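Long-range contact in 3-hexulose-6-phosphate synthase (Mycobacterium gastri, PDB 3AJX), which is an enzyme, a synthase by name, built as a TIM barrel that carries a magnesium ion: residues M1-E13 with Q176-Y190. The protein carries 1 engineered substitution. Sequence-based numbering, arbitrary orientation.
Sequences MKLQVAIDLLSTE and QKAGAEVAVAGGAIY. With SO4 (sulfate ion), chain G.
Lys2 N donates to Glu181 O at 2.8 Å in a nearly straight bond (176°), the first rung of a parallel ladder joining strand 2-7 to strand 182-185. Ala183 stands at its middle, giving its N-H to Lys2 O and taking that of Gln4 on its own O. Ala185 repeats the pattern: its N lies 2.8 Å from Gln4 O, while Ala6 N donates to Ala185 O. Along each strand side chains alternate between the sheet's two faces, and paired residues share one. On one face the extended chain of Gln4 runs beside Val184, with Gln4 CD 3.7 Å from Val184 CG2, and Gln4 CB also meets Val182 CG1. On the other, Val5 crosses Ile189 at about a right angle, Val5 CG2 to Ile189 CD1 3.8 Å, and Leu202 of helix 195-204 touches Ile189. Where the strands begin, Met1 has CG anti to its amino group, and a bend at chi3 (80°) places CE between Ala183 CB and Gln176 CB, with Met1 CE 3.6 Å from Gln176 CB. At the far end the Tyr190 ring presents its edge to Ala6 O, 3.3 Å from Tyr190 CD1, with Leu9 CD2 lying obliquely to the ring; a water joins Tyr190 OH to Asp8 O. Gly186 N and Gly187 N, at the start of helix 187-190, both donate to a sulfate, probably from the crystallisation liquor, with Gly187 N 3.0 Å from sulfate O1; Gln140 and Gly166 also bind it. First strand against last is the closure of a TIM barrel, here with this ion at a helix N-terminus.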
# COMPACT_ATOMS: atom_id res chain seq x y z
N MET A 1 -24.44 6.49 13.51
CA MET A 1 -23.05 6.60 12.97
C MET A 1 -22.02 6.19 14.01
O MET A 1 -22.12 6.57 15.18
CB MET A 1 -22.78 8.03 12.50
CG MET A 1 -21.38 8.24 11.92
SD MET A 1 -21.18 9.88 11.19
CE MET A 1 -20.87 10.87 12.67
N LYS A 2 -21.04 5.41 13.58
CA LYS A 2 -19.98 4.95 14.47
C LYS A 2 -18.76 5.86 14.40
O LYS A 2 -18.61 6.65 13.47
CB LYS A 2 -19.58 3.53 14.09
CG LYS A 2 -20.70 2.52 14.18
CD LYS A 2 -20.23 1.14 13.76
CE LYS A 2 -21.35 0.12 13.85
NZ LYS A 2 -20.88 -1.23 13.47
N LEU A 3 -17.89 5.73 15.39
CA LEU A 3 -16.67 6.52 15.44
C LEU A 3 -15.47 5.60 15.33
O LEU A 3 -15.37 4.60 16.05
CB LEU A 3 -16.59 7.32 16.75
CG LEU A 3 -15.33 8.17 16.95
CD1 LEU A 3 -15.24 9.25 15.88
CD2 LEU A 3 -15.36 8.80 18.34
N GLN A 4 -14.55 5.95 14.43
CA GLN A 4 -13.34 5.16 14.21
C GLN A 4 -12.09 6.00 14.46
O GLN A 4 -11.97 7.12 13.96
CB GLN A 4 -13.34 4.63 12.77
CG GLN A 4 -12.00 4.08 12.27
CD GLN A 4 -12.11 3.42 10.91
OE1 GLN A 4 -11.12 3.27 10.19
NE2 GLN A 4 -13.32 3.01 10.55
N VAL A 5 -11.15 5.46 15.23
CA VAL A 5 -9.90 6.16 15.48
C VAL A 5 -8.82 5.62 14.54
O VAL A 5 -8.57 4.41 14.49
CB VAL A 5 -9.42 6.02 16.95
CG1 VAL A 5 -9.28 4.56 17.34
CG2 VAL A 5 -8.08 6.74 17.13
N ALA A 6 -8.21 6.51 13.77
CA ALA A 6 -7.16 6.11 12.84
C ALA A 6 -5.82 6.28 13.54
O ALA A 6 -5.32 7.40 13.67
CB ALA A 6 -7.21 6.96 11.58
N ILE A 7 -5.25 5.17 14.01
CA ILE A 7 -3.96 5.21 14.69
C ILE A 7 -2.84 5.19 13.65
O ILE A 7 -2.31 4.13 13.30
CB ILE A 7 -3.80 4.02 15.66
CG1 ILE A 7 -4.94 4.03 16.68
CG2 ILE A 7 -2.46 4.13 16.39
CD1 ILE A 7 -4.86 2.93 17.72
N ASP A 8 -2.51 6.37 13.13
CA ASP A 8 -1.48 6.50 12.12
C ASP A 8 -0.14 6.82 12.77
O ASP A 8 0.52 7.80 12.41
CB ASP A 8 -1.88 7.59 11.12
CG ASP A 8 -3.03 7.16 10.23
OD1 ASP A 8 -3.81 8.03 9.79
OD2 ASP A 8 -3.15 5.95 9.96
N LEU A 9 0.25 6.00 13.73
CA LEU A 9 1.50 6.17 14.45
C LEU A 9 2.54 5.18 13.93
O LEU A 9 2.27 4.45 12.97
CB LEU A 9 1.27 5.98 15.95
CG LEU A 9 0.26 6.97 16.55
CD1 LEU A 9 0.10 6.70 18.04
CD2 LEU A 9 0.74 8.39 16.31
N LEU A 10 3.72 5.13 14.55
CA LEU A 10 4.77 4.25 14.05
C LEU A 10 5.27 3.12 14.95
O LEU A 10 6.20 2.41 14.57
CB LEU A 10 5.97 5.10 13.61
CG LEU A 10 5.69 6.15 12.53
CD1 LEU A 10 6.98 6.91 12.24
CD2 LEU A 10 5.16 5.47 11.27
N SER A 11 4.67 2.93 16.12
CA SER A 11 5.11 1.84 16.99
C SER A 11 3.94 1.17 17.68
O SER A 11 2.92 1.80 17.95
CB SER A 11 6.10 2.36 18.04
OG SER A 11 5.45 3.11 19.05
N THR A 12 4.11 -0.12 17.96
CA THR A 12 3.08 -0.91 18.63
C THR A 12 2.85 -0.34 20.03
O THR A 12 1.72 -0.28 20.51
CB THR A 12 3.51 -2.38 18.75
OG1 THR A 12 3.67 -2.94 17.43
CG2 THR A 12 2.47 -3.19 19.51
N GLU A 13 3.93 0.06 20.68
CA GLU A 13 3.84 0.63 22.02
C GLU A 13 2.93 1.86 22.00
O GLU A 13 2.02 1.99 22.82
CB GLU A 13 5.23 1.02 22.52
CG GLU A 13 6.19 -0.15 22.73
CD GLU A 13 6.44 -0.96 21.47
OE1 GLU A 13 6.77 -0.37 20.42
OE2 GLU A 13 6.32 -2.21 21.54
N GLN A 176 -22.31 13.17 9.60
CA GLN A 176 -23.46 12.35 9.93
C GLN A 176 -24.66 12.70 9.05
O GLN A 176 -25.39 11.82 8.60
CB GLN A 176 -23.82 12.52 11.41
CG GLN A 176 -24.99 11.66 11.87
CD GLN A 176 -25.01 11.48 13.38
OE1 GLN A 176 -24.58 12.35 14.13
NE2 GLN A 176 -25.51 10.33 13.83
N LYS A 177 -24.84 13.99 8.78
CA LYS A 177 -25.94 14.45 7.93
C LYS A 177 -25.83 13.90 6.51
O LYS A 177 -26.84 13.67 5.84
CB LYS A 177 -25.97 15.98 7.88
CG LYS A 177 -27.09 16.57 7.03
CD LYS A 177 -26.98 18.08 6.96
CE LYS A 177 -28.07 18.68 6.08
NZ LYS A 177 -29.43 18.40 6.61
N ALA A 178 -24.60 13.69 6.05
CA ALA A 178 -24.37 13.15 4.71
C ALA A 178 -24.77 11.68 4.65
O ALA A 178 -24.87 11.10 3.57
CB ALA A 178 -22.90 13.32 4.32
N GLY A 179 -24.99 11.08 5.82
CA GLY A 179 -25.40 9.68 5.89
C GLY A 179 -24.28 8.68 6.13
O GLY A 179 -24.47 7.48 5.95
N ALA A 180 -23.12 9.17 6.55
CA ALA A 180 -21.98 8.30 6.82
C ALA A 180 -22.29 7.26 7.89
O ALA A 180 -22.95 7.56 8.89
CB ALA A 180 -20.77 9.12 7.23
N GLU A 181 -21.80 6.04 7.68
CA GLU A 181 -22.00 4.95 8.63
C GLU A 181 -20.91 5.05 9.70
O GLU A 181 -21.11 4.63 10.85
CB GLU A 181 -21.89 3.61 7.91
CG GLU A 181 -22.06 2.38 8.79
CD GLU A 181 -23.44 2.29 9.42
OE1 GLU A 181 -24.37 2.97 8.93
OE2 GLU A 181 -23.59 1.53 10.40
N VAL A 182 -19.77 5.60 9.30
CA VAL A 182 -18.62 5.75 10.19
C VAL A 182 -17.91 7.08 9.97
O VAL A 182 -17.71 7.50 8.83
CB VAL A 182 -17.59 4.62 9.95
CG1 VAL A 182 -16.41 4.78 10.92
CG2 VAL A 182 -18.24 3.26 10.11
N ALA A 183 -17.54 7.74 11.06
CA ALA A 183 -16.78 8.98 10.99
C ALA A 183 -15.39 8.58 11.49
O ALA A 183 -15.26 8.02 12.58
CB ALA A 183 -17.38 10.04 11.90
N VAL A 184 -14.37 8.82 10.68
CA VAL A 184 -13.00 8.47 11.05
C VAL A 184 -12.25 9.70 11.55
O VAL A 184 -12.30 10.76 10.92
CB VAL A 184 -12.21 7.90 9.84
CG1 VAL A 184 -10.80 7.51 10.28
CG2 VAL A 184 -12.94 6.69 9.28
N ALA A 185 -11.57 9.56 12.68
CA ALA A 185 -10.80 10.66 13.23
C ALA A 185 -9.38 10.19 13.50
O ALA A 185 -9.16 9.20 14.21
CB ALA A 185 -11.45 11.15 14.52
N GLY A 186 -8.41 10.89 12.92
CA GLY A 186 -7.01 10.54 13.11
C GLY A 186 -6.27 11.60 13.90
O GLY A 186 -6.16 11.50 15.13
N GLY A 187 -5.77 12.62 13.21
CA GLY A 187 -5.03 13.69 13.86
C GLY A 187 -5.78 14.38 14.99
O GLY A 187 -5.17 14.84 15.95
N ALA A 188 -7.10 14.48 14.87
CA ALA A 188 -7.90 15.13 15.90
C ALA A 188 -7.74 14.39 17.22
O ALA A 188 -7.88 14.98 18.30
CB ALA A 188 -9.37 15.16 15.48
N ILE A 189 -7.44 13.09 17.14
CA ILE A 189 -7.27 12.29 18.34
C ILE A 189 -5.80 12.10 18.74
O ILE A 189 -5.40 12.55 19.82
CB ILE A 189 -7.95 10.91 18.20
CG1 ILE A 189 -9.47 11.09 18.07
CG2 ILE A 189 -7.63 10.03 19.41
CD1 ILE A 189 -10.24 9.79 17.89
N TYR A 190 -5.00 11.47 17.89
CA TYR A 190 -3.60 11.24 18.25
C TYR A 190 -2.72 12.49 18.29
O TYR A 190 -1.64 12.48 18.90
CB TYR A 190 -2.95 10.16 17.35
CG TYR A 190 -2.77 10.51 15.88
CD1 TYR A 190 -3.60 9.95 14.91
CD2 TYR A 190 -1.76 11.37 15.46
CE1 TYR A 190 -3.42 10.23 13.55
CE2 TYR A 190 -1.57 11.66 14.11
CZ TYR A 190 -2.40 11.09 13.16
OH TYR A 190 -2.22 11.38 11.83
S SO4 G . -7.34 12.02 9.70
O1 SO4 G . -6.12 12.68 10.21
O2 SO4 G . -7.51 12.30 8.26
O3 SO4 G . -8.51 12.53 10.43
O4 SO4 G . -7.23 10.57 9.90
O HOH W 1 -26.26 8.15 11.90
O HOH W 2 -25.24 5.00 10.94
O HOH W 3 -4.12 10.48 10.23
O HOH W 4 0.19 10.36 11.08